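Local coordinates for protein esterase E25 (Uncultured bacterium, PDB 4Q05) that hydrolyses ester bonds, probably through a serine nucleophile, as a member of the bacterial hormone-sensitive lipase family of alpha/beta hydrolases, at residues L72-E77 with R81-Q86; A140-G145 with V267-N272; D93-I98 with A148-A153. All coordinates share one frame; numbering follows the deposited sequence. Where two conformers were deposited one is given.

In the fold
The three contacts follow the chain from its N-terminal helices into the alpha/beta hydrolase fold. Interaction 1 lies within helix 77-88 and the loop leading to it; interaction 3 starts on the next helix, 91-102, and ends on helix 151-160. Interaction 2 joins the loop after strand 132-136 to helix 262-271, and its segments alternate along the chain with those of interaction 3. The centres of interactions 1 and 2 are about 11 Å apart, and they touch where Ile84 packs on Val142 and Leu143. Interactions 2 and 3 meet at Asn144 and Gly149. Loop 140-145 thus links the N-terminal helices to the helices around the central sheet.

Interaction 1: L72-E77 with R81-Q86; sequences LVPRTE and RAAITQ
The backbone carbonyl of Glu77 takes the amide of Arg81 in a nearly straight hydrogen bond, with Arg81 N 2.9 Å from Glu77 O and an N-H...O angle of 168°. This is the first-turn i to i+4 bond of helix 77-88. Arg81 has two conformers, so the placing of its guanidinium, face and ion pair alike, is provisional. In one of them the same oxygen lies over one face of the group, displaced toward its rim, because the arginine chain bends at its third torsion and folds back along the turn. Glu77 stretches out to meet it, and Arg81 NH1 stands 3.6 Å from Glu77 OE2, a long salt bridge. The carboxylate and guanidinium planes are 60° apart, so the pairing is not a flat two-pronged one; OE2 comes to the guanidinium edge. A water 2.7 Å from Glu77 OE2 donates to that oxygen.

Thr76 occupies the N-cap, where its OG1 accepts from Glu79 N and so satisfies an amide that the first turn leaves without a helical carbonyl. These N-terminal helices probably belong to the cap that, in the hormone-sensitive lipase family, covers the catalytic domain.

Farther along the helix the contact is apolar. Pro74, whose rigid ring suits a chain turning into a helix, sets its CG 3.6 Å from Ala83 CB, and the small methyl lets the loop lie close to the helix. Leu72 reaches the same methyl from the preceding helix end: with CG trans to its own amide nitrogen (chi1 -169°), its CD1 arrives 4.2 Å from Ala83 CB. Leu72 also packs on Leu87, and Pro74 on Trp80, both of the same helix.

Interaction 2: A140-G145 with V267-N272; sequences AFVLNG and VRLYAN
Phe141 and Tyr270 lay their rings against each other in an offset stack, centroids 4.0 Å apart and planes inclined by 22°. The tilt brings the rings closest at one side, where Phe141 CE1 lies 3.3 Å from Tyr270 CE2. The overlap is uneven: Phe141 CD1 sits over the middle of the tyrosine ring, whereas Tyr270 CD2 lies over the phenylalanine face nearer its rim. Tyr270 gets there with CG trans to its backbone nitrogen (chi1 178°), which sets the ring against that of Phe141.

Aliphatic contacts flank the stack. Val267 CG2, one turn earlier on the helix, approaches the phenylalanine ring obliquely, 4.2 Å from Phe141 CE2. Val142 and Leu269 meet at about a right angle, with Val142 CG1 4.0 Å from Leu269 CD2; the branched chains fill the side next to helix 77-88, where Ile84 touches Val142 and Trp80 touches Leu269.

Polar bonding lies at the far end of the tyrosine, whose OH is hydrogen-bonded to OD1 of Asn210 on helix 206-221. With an alanine at Tyr270, Phe141 would probably lose the support over one face and Asn210 OD1 the hydroxyl that bonds it.

The loop directly follows the His-Gly-Gly sequence that in this family helps to form the oxyanion hole, and Phe141 lies near the probable nucleophile elbow. Between these two segments the contact is thus one of ring stacking and dispersion, its fit depending on complementary shape, while the polar end of Tyr270 is satisfied by Asn210.

Interaction 3: D93-I98 with A148-A153; sequences DMAREI and AGTIEA
Ala95 presses its methyl against Thr150 and Ile151, packing helix 91-102 of the alpha/beta hydrolase fold against the segment that leads into helix 151-160. The backbones come close, with the CA atoms of Ala95 and Ile151 4.9 Å apart, and a side chain as small as alanine suits so tight an approach. Ala95 CB lies 3.7 Å from Ile151 CG1 and 3.5 Å from Thr150 OG1, the latter a van der Waals contact. Ile151 places CG1 opposite its carbonyl carbon (chi1 -61°) and continues extended, which carries its terminal methyl past Ala95.

Outside this first shell, Ile154, farther along helix 151-160, packs on both Ala95 and Ile98 and prolongs the apolar seam. Thr150 suits the junction because it can serve both apolar and polar neighbours: its side chain packs on Tyr117 of strand 114-120, while its hydroxyl bonds the carbonyl oxygen of Glu147. The carboxylate of Glu147 in turn forms a salt bridge with Arg96 NH2, adding a charged link between the same two parts of the fold. On another side of helix 151-160, Glu152 bonds Ser205 and Tyr335, tying it to the region of the probable nucleophile elbow. Back on helix 91-102, the exposed Met94 meets the isoleucine through its first side-chain carbon, with Ile151 CD1 4.0 Å from Met94 CB.

Interaction 1: L72-E77 with R81-Q86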
loop_
_atom_site.group_PDB
_atom_site.type_symbol
_atom_site.label_atom_id
_atom_site.label_comp_id
_atom_site.label_asym_id
_atom_site.label_seq_id
_atom_site.Cartn_x
_atom_site.Cartn_y
_atom_site.Cartn_z
ATOM N N LEU A 72 0.450 24.957 -17.485
ATOM C CA LEU A 72 1.767 24.701 -18.056
ATOM C C LEU A 72 1.639 23.637 -19.142
ATOM O O LEU A 72 1.809 22.438 -18.896
ATOM C CB LEU A 72 2.761 24.268 -16.978
ATOM C CG LEU A 72 4.220 24.234 -17.429
ATOM C CD1 LEU A 72 4.611 25.545 -18.104
ATOM C CD2 LEU A 72 5.125 23.944 -16.240
ATOM N N VAL A 73 1.315 24.081 -20.348
ATOM C CA VAL A 73 1.078 23.151 -21.432
ATOM C C VAL A 73 1.874 23.594 -22.648
ATOM O O VAL A 73 1.339 24.226 -23.547
ATOM C CB VAL A 73 -0.427 23.039 -21.753
ATOM C CG1 VAL A 73 -0.665 22.015 -22.853
ATOM C CG2 VAL A 73 -1.203 22.659 -20.488
ATOM N N PRO A 74 3.174 23.268 -22.659
ATOM C CA PRO A 74 4.035 23.569 -23.803
ATOM C C PRO A 74 3.488 22.895 -25.054
ATOM O O PRO A 74 3.012 21.758 -25.000
ATOM C CB PRO A 74 5.378 22.928 -23.419
ATOM C CG PRO A 74 5.309 22.717 -21.924
ATOM C CD PRO A 74 3.867 22.484 -21.619
ATOM N N ARG A 75 3.555 23.597 -26.174
ATOM C CA ARG A 75 3.125 23.030 -27.442
ATOM C C ARG A 75 4.304 22.936 -28.396
ATOM O O ARG A 75 4.390 22.009 -29.194
ATOM C CB ARG A 75 1.994 23.857 -28.059
ATOM C CG ARG A 75 0.632 23.529 -27.497
ATOM C CD ARG A 75 -0.230 24.766 -27.304
ATOM N NE ARG A 75 -0.681 25.358 -28.557
ATOM C CZ ARG A 75 -0.369 26.585 -28.965
ATOM N NH1 ARG A 75 0.409 27.361 -28.216
ATOM N NH2 ARG A 75 -0.833 27.034 -30.125
ATOM N N THR A 76 5.225 23.890 -28.295
ATOM C CA THR A 76 6.362 23.930 -29.197
ATOM C C THR A 76 7.590 23.385 -28.492
ATOM O O THR A 76 7.669 23.394 -27.269
ATOM C CB THR A 76 6.657 25.373 -29.658
ATOM O OG1 THR A 76 7.216 26.116 -28.573
ATOM C CG2 THR A 76 5.374 26.068 -30.139
ATOM N N GLU A 77 8.545 22.908 -29.269
ATOM C CA GLU A 77 9.791 22.424 -28.718
ATOM C C GLU A 77 10.429 23.520 -27.872
ATOM O O GLU A 77 10.997 23.259 -26.812
ATOM C CB GLU A 77 10.714 22.014 -29.858
ATOM C CG GLU A 77 11.921 21.229 -29.443
ATOM C CD GLU A 77 12.654 20.660 -30.646
ATOM O OE1 GLU A 77 12.116 20.791 -31.772
ATOM O OE2 GLU A 77 13.756 20.089 -30.465
ATOM N N ARG A 81 11.452 23.319 -23.959
ATOM C CA ARG A 81 12.763 23.626 -23.401
ATOM C C ARG A 81 12.645 24.622 -22.244
ATOM O O ARG A 81 13.328 24.490 -21.233
ATOM C CB ARG A 81 13.722 24.131 -24.486
ATOM C CG ARG A 81 14.099 23.061 -25.520
ATOM C CD ARG A 81 15.276 23.498 -26.392
ATOM N NE ARG A 81 14.939 24.645 -27.232
ATOM C CZ ARG A 81 14.467 24.553 -28.472
ATOM N NH1 ARG A 81 14.277 23.363 -29.027
ATOM N NH2 ARG A 81 14.188 25.653 -29.161
ATOM N N ALA A 82 11.760 25.601 -22.389
ATOM C CA ALA A 82 11.551 26.592 -21.334
ATOM C C ALA A 82 10.885 25.990 -20.098
ATOM O O ALA A 82 11.303 26.254 -18.966
ATOM C CB ALA A 82 10.729 27.769 -21.854
ATOM N N ALA A 83 9.830 25.204 -20.309
ATOM C CA ALA A 83 9.144 24.561 -19.191
ATOM C C ALA A 83 10.133 23.693 -18.421
ATOM O O ALA A 83 10.185 23.717 -17.192
ATOM C CB ALA A 83 7.981 23.716 -19.693
ATOM N N ILE A 84 10.924 22.934 -19.167
ATOM C CA ILE A 84 11.824 21.947 -18.584
ATOM C C ILE A 84 12.872 22.628 -17.715
ATOM O O ILE A 84 13.056 22.275 -16.551
ATOM C CB ILE A 84 12.484 21.089 -19.680
ATOM C CG1 ILE A 84 11.456 20.097 -20.234
ATOM C CG2 ILE A 84 13.696 20.355 -19.131
ATOM C CD1 ILE A 84 11.845 19.428 -21.548
ATOM N N THR A 85 13.553 23.611 -18.289
ATOM C CA THR A 85 14.493 24.432 -17.547
ATOM C C THR A 85 13.868 24.966 -16.270
ATOM O O THR A 85 14.447 24.854 -15.196
ATOM C CB THR A 85 14.943 25.621 -18.392
ATOM O OG1 THR A 85 15.689 25.137 -19.512
ATOM C CG2 THR A 85 15.815 26.563 -17.561
ATOM N N GLN A 86 12.675 25.539 -16.391
ATOM C CA GLN A 86 11.983 26.103 -15.232
ATOM C C GLN A 86 11.747 25.050 -14.148
ATOM O O GLN A 86 12.023 25.285 -12.975
ATOM C CB GLN A 86 10.659 26.736 -15.659
ATOM C CG GLN A 86 9.722 27.097 -14.514
ATOM C CD GLN A 86 8.295 27.363 -14.988
ATOM O OE1 GLN A 86 8.060 27.648 -16.167
ATOM N NE2 GLN A 86 7.334 27.258 -14.070
HETATM O O HOH W 1 14.677 21.121 -28.139
#

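Interaction 2: A140-G145 with V267-N272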
loop_
_atom_site.group_PDB
_atom_site.type_symbol
_atom_site.label_atom_id
_atom_site.label_comp_id
_atom_site.label_asym_id
_atom_site.label_seq_id
_atom_site.Cartn_x
_atom_site.Cartn_y
_atom_site.Cartn_z
ATOM N N ALA A 140 8.715 13.428 -15.027
ATOM C CA ALA A 140 7.802 12.961 -16.001
ATOM C C ALA A 140 8.384 13.040 -17.398
ATOM O O ALA A 140 7.977 13.850 -18.191
ATOM C CB ALA A 140 6.516 13.724 -15.924
ATOM N N PHE A 141 9.349 12.183 -17.645
ATOM C CA PHE A 141 9.828 11.863 -18.966
ATOM C C PHE A 141 10.686 12.904 -19.680
ATOM O O PHE A 141 11.311 12.595 -20.644
ATOM C CB PHE A 141 8.666 11.476 -19.881
ATOM C CG PHE A 141 7.834 10.358 -19.339
ATOM C CD1 PHE A 141 8.273 9.079 -19.426
ATOM C CD2 PHE A 141 6.653 10.603 -18.694
ATOM C CE1 PHE A 141 7.543 8.059 -18.900
ATOM C CE2 PHE A 141 5.927 9.580 -18.160
ATOM C CZ PHE A 141 6.372 8.314 -18.270
ATOM N N VAL A 142 10.706 14.114 -19.175
ATOM C CA VAL A 142 11.459 15.165 -19.816
ATOM C C VAL A 142 12.271 15.942 -18.791
ATOM O O VAL A 142 13.019 16.799 -19.149
ATOM C CB VAL A 142 10.580 16.166 -20.568
ATOM C CG1 VAL A 142 9.802 15.486 -21.648
ATOM C CG2 VAL A 142 9.625 16.832 -19.627
ATOM N N LEU A 143 12.088 15.624 -17.525
ATOM C CA LEU A 143 12.696 16.363 -16.429
ATOM C C LEU A 143 13.929 15.661 -15.876
ATOM O O LEU A 143 14.156 14.483 -16.134
ATOM C CB LEU A 143 11.681 16.587 -15.304
ATOM C CG LEU A 143 10.426 17.372 -15.707
ATOM C CD1 LEU A 143 9.434 17.488 -14.547
ATOM C CD2 LEU A 143 10.793 18.762 -16.266
ATOM N N ASN A 144 14.717 16.408 -15.114
ATOM C CA ASN A 144 15.870 15.880 -14.394
ATOM C C ASN A 144 16.993 15.341 -15.262
ATOM O O ASN A 144 17.671 14.393 -14.884
ATOM C CB ASN A 144 15.430 14.827 -13.373
ATOM C CG ASN A 144 14.416 15.377 -12.373
ATOM O OD1 ASN A 144 14.548 16.497 -11.885
ATOM N ND2 ASN A 144 13.397 14.596 -12.085
ATOM N N GLY A 145 17.194 15.960 -16.419
ATOM C CA GLY A 145 18.323 15.640 -17.266
ATOM C C GLY A 145 19.603 16.080 -16.582
ATOM O O GLY A 145 19.589 16.935 -15.689
ATOM N N VAL A 267 3.383 13.214 -20.901
ATOM C CA VAL A 267 3.099 11.833 -21.242
ATOM C C VAL A 267 2.925 11.729 -22.757
ATOM O O VAL A 267 3.548 10.887 -23.411
ATOM C CB VAL A 267 1.843 11.336 -20.514
ATOM C CG1 VAL A 267 1.353 10.008 -21.111
ATOM C CG2 VAL A 267 2.121 11.207 -19.023
ATOM N N ARG A 268 2.102 12.616 -23.317
ATOM C CA ARG A 268 1.861 12.605 -24.762
ATOM C C ARG A 268 3.128 12.879 -25.563
ATOM O O ARG A 268 3.333 12.281 -26.623
ATOM C CB ARG A 268 0.721 13.559 -25.147
ATOM C CG ARG A 268 -0.614 13.059 -24.627
ATOM C CD ARG A 268 -1.809 13.879 -25.074
ATOM N NE ARG A 268 -3.022 13.258 -24.555
ATOM C CZ ARG A 268 -3.604 12.186 -25.090
ATOM N NH1 ARG A 268 -3.107 11.629 -26.193
ATOM N NH2 ARG A 268 -4.692 11.678 -24.528
ATOM N N LEU A 269 3.993 13.762 -25.067
ATOM C CA LEU A 269 5.269 13.965 -25.752
ATOM C C LEU A 269 6.060 12.651 -25.766
ATOM O O LEU A 269 6.557 12.221 -26.808
ATOM C CB LEU A 269 6.077 15.077 -25.088
ATOM C CG LEU A 269 7.342 15.488 -25.840
ATOM C CD1 LEU A 269 7.007 15.917 -27.264
ATOM C CD2 LEU A 269 8.069 16.596 -25.092
ATOM N N TYR A 270 6.157 12.012 -24.602
ATOM C CA TYR A 270 6.820 10.712 -24.451
ATOM C C TYR A 270 6.222 9.656 -25.379
ATOM O O TYR A 270 6.949 8.923 -26.059
ATOM C CB TYR A 270 6.673 10.247 -22.997
ATOM C CG TYR A 270 7.252 8.894 -22.671
ATOM C CD1 TYR A 270 8.601 8.628 -22.852
ATOM C CD2 TYR A 270 6.450 7.888 -22.128
ATOM C CE1 TYR A 270 9.136 7.393 -22.531
ATOM C CE2 TYR A 270 6.976 6.642 -21.802
ATOM C CZ TYR A 270 8.323 6.401 -22.003
ATOM O OH TYR A 270 8.876 5.172 -21.686
ATOM N N ALA A 271 4.893 9.581 -25.390
ATOM C CA ALA A 271 4.175 8.574 -26.163
ATOM C C ALA A 271 4.429 8.711 -27.665
ATOM O O ALA A 271 4.403 7.724 -28.399
ATOM C CB ALA A 271 2.683 8.667 -25.880
ATOM N N ASN A 272 4.640 9.943 -28.124
ATOM C CA ASN A 272 5.003 10.182 -29.517
ATOM C C ASN A 272 3.991 9.536 -30.469
ATOM O O ASN A 272 4.373 8.865 -31.413
ATOM C CB ASN A 272 6.418 9.657 -29.805
ATOM C CG ASN A 272 7.065 10.324 -31.040
ATOM O OD1 ASN A 272 6.758 11.467 -31.381
ATOM N ND2 ASN A 272 7.966 9.607 -31.693
#

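Interaction 3: D93-I98 with A148-A153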
loop_
_atom_site.group_PDB
_atom_site.type_symbol
_atom_site.label_atom_id
_atom_site.label_comp_id
_atom_site.label_asym_id
_atom_site.label_seq_id
_atom_site.Cartn_x
_atom_site.Cartn_y
_atom_site.Cartn_z
ATOM N N ASP A 93 21.805 22.241 -7.837
ATOM C CA ASP A 93 22.253 22.810 -6.567
ATOM C C ASP A 93 21.895 21.915 -5.391
ATOM O O ASP A 93 22.740 21.639 -4.541
ATOM C CB ASP A 93 21.688 24.219 -6.369
ATOM C CG ASP A 93 22.270 25.217 -7.349
ATOM O OD1 ASP A 93 23.424 25.008 -7.791
ATOM O OD2 ASP A 93 21.575 26.206 -7.675
ATOM N N MET A 94 20.651 21.443 -5.342
ATOM C CA MET A 94 20.255 20.536 -4.271
ATOM C C MET A 94 21.127 19.281 -4.286
ATOM O O MET A 94 21.585 18.810 -3.240
ATOM C CB MET A 94 18.777 20.151 -4.385
ATOM C CG MET A 94 17.821 21.335 -4.242
ATOM S SD MET A 94 16.095 20.950 -4.615
ATOM C CE MET A 94 15.405 22.603 -4.745
ATOM N N ALA A 95 21.350 18.741 -5.479
ATOM C CA ALA A 95 22.109 17.499 -5.624
ATOM C C ALA A 95 23.506 17.651 -5.042
ATOM O O ALA A 95 23.942 16.841 -4.225
ATOM C CB ALA A 95 22.188 17.099 -7.085
ATOM N N ARG A 96 24.199 18.700 -5.462
ATOM C CA ARG A 96 25.548 18.955 -4.980
ATOM C C ARG A 96 25.568 19.199 -3.477
ATOM O O ARG A 96 26.478 18.755 -2.779
ATOM C CB ARG A 96 26.143 20.146 -5.713
ATOM C CG ARG A 96 26.199 19.931 -7.206
ATOM C CD ARG A 96 27.034 20.985 -7.899
ATOM N NE ARG A 96 27.348 20.589 -9.267
ATOM C CZ ARG A 96 27.792 21.424 -10.200
ATOM N NH1 ARG A 96 27.967 22.708 -9.913
ATOM N NH2 ARG A 96 28.051 20.974 -11.423
ATOM N N GLU A 97 24.557 19.897 -2.976
ATOM C CA GLU A 97 24.499 20.187 -1.553
ATOM C C GLU A 97 24.375 18.905 -0.744
ATOM O O GLU A 97 25.103 18.709 0.229
ATOM C CB GLU A 97 23.344 21.135 -1.231
ATOM C CG GLU A 97 23.285 21.560 0.237
ATOM C CD GLU A 97 24.521 22.339 0.692
ATOM O OE1 GLU A 97 25.303 22.805 -0.173
ATOM O OE2 GLU A 97 24.705 22.484 1.922
ATOM N N ILE A 98 23.454 18.029 -1.136
ATOM C CA ILE A 98 23.319 16.756 -0.443
ATOM C C ILE A 98 24.626 15.983 -0.548
ATOM O O ILE A 98 25.073 15.372 0.427
ATOM C CB ILE A 98 22.207 15.881 -1.033
ATOM C CG1 ILE A 98 20.907 16.669 -1.186
ATOM C CG2 ILE A 98 21.987 14.675 -0.153
ATOM C CD1 ILE A 98 20.061 16.694 0.053
ATOM N N ALA A 148 20.954 17.075 -12.541
ATOM C CA ALA A 148 19.720 17.262 -11.791
ATOM C C ALA A 148 19.116 15.914 -11.414
ATOM O O ALA A 148 18.439 15.792 -10.400
ATOM C CB ALA A 148 18.728 18.089 -12.596
ATOM N N GLY A 149 19.382 14.899 -12.231
ATOM C CA GLY A 149 18.813 13.581 -12.019
ATOM C C GLY A 149 19.500 12.754 -10.955
ATOM O O GLY A 149 19.048 11.650 -10.642
ATOM N N THR A 150 20.576 13.279 -10.377
ATOM C CA THR A 150 21.349 12.509 -9.405
ATOM C C THR A 150 20.818 12.554 -7.969
ATOM O O THR A 150 21.280 11.794 -7.118
ATOM C CB THR A 150 22.834 12.922 -9.386
ATOM O OG1 THR A 150 22.939 14.318 -9.072
ATOM C CG2 THR A 150 23.492 12.641 -10.743
ATOM N N ILE A 151 19.853 13.421 -7.687
ATOM C CA ILE A 151 19.352 13.515 -6.310
ATOM C C ILE A 151 18.923 12.164 -5.745
ATOM O O ILE A 151 19.432 11.718 -4.718
ATOM C CB ILE A 151 18.214 14.537 -6.173
ATOM C CG1 ILE A 151 18.721 15.925 -6.557
ATOM C CG2 ILE A 151 17.676 14.557 -4.735
ATOM C CD1 ILE A 151 17.633 16.981 -6.618
ATOM N N GLU A 152 18.010 11.482 -6.420
ATOM C CA GLU A 152 17.543 10.209 -5.881
ATOM C C GLU A 152 18.665 9.162 -5.823
ATOM O O GLU A 152 18.684 8.310 -4.931
ATOM C CB GLU A 152 16.348 9.679 -6.670
ATOM C CG GLU A 152 15.819 8.350 -6.157
ATOM C CD GLU A 152 14.648 7.828 -6.979
ATOM O OE1 GLU A 152 14.635 8.014 -8.218
ATOM O OE2 GLU A 152 13.740 7.223 -6.380
ATOM N N ALA A 153 19.586 9.225 -6.783
ATOM C CA ALA A 153 20.731 8.322 -6.819
ATOM C C ALA A 153 21.605 8.534 -5.596
ATOM O O ALA A 153 22.142 7.592 -5.021
ATOM C CB ALA A 153 21.553 8.571 -8.074
#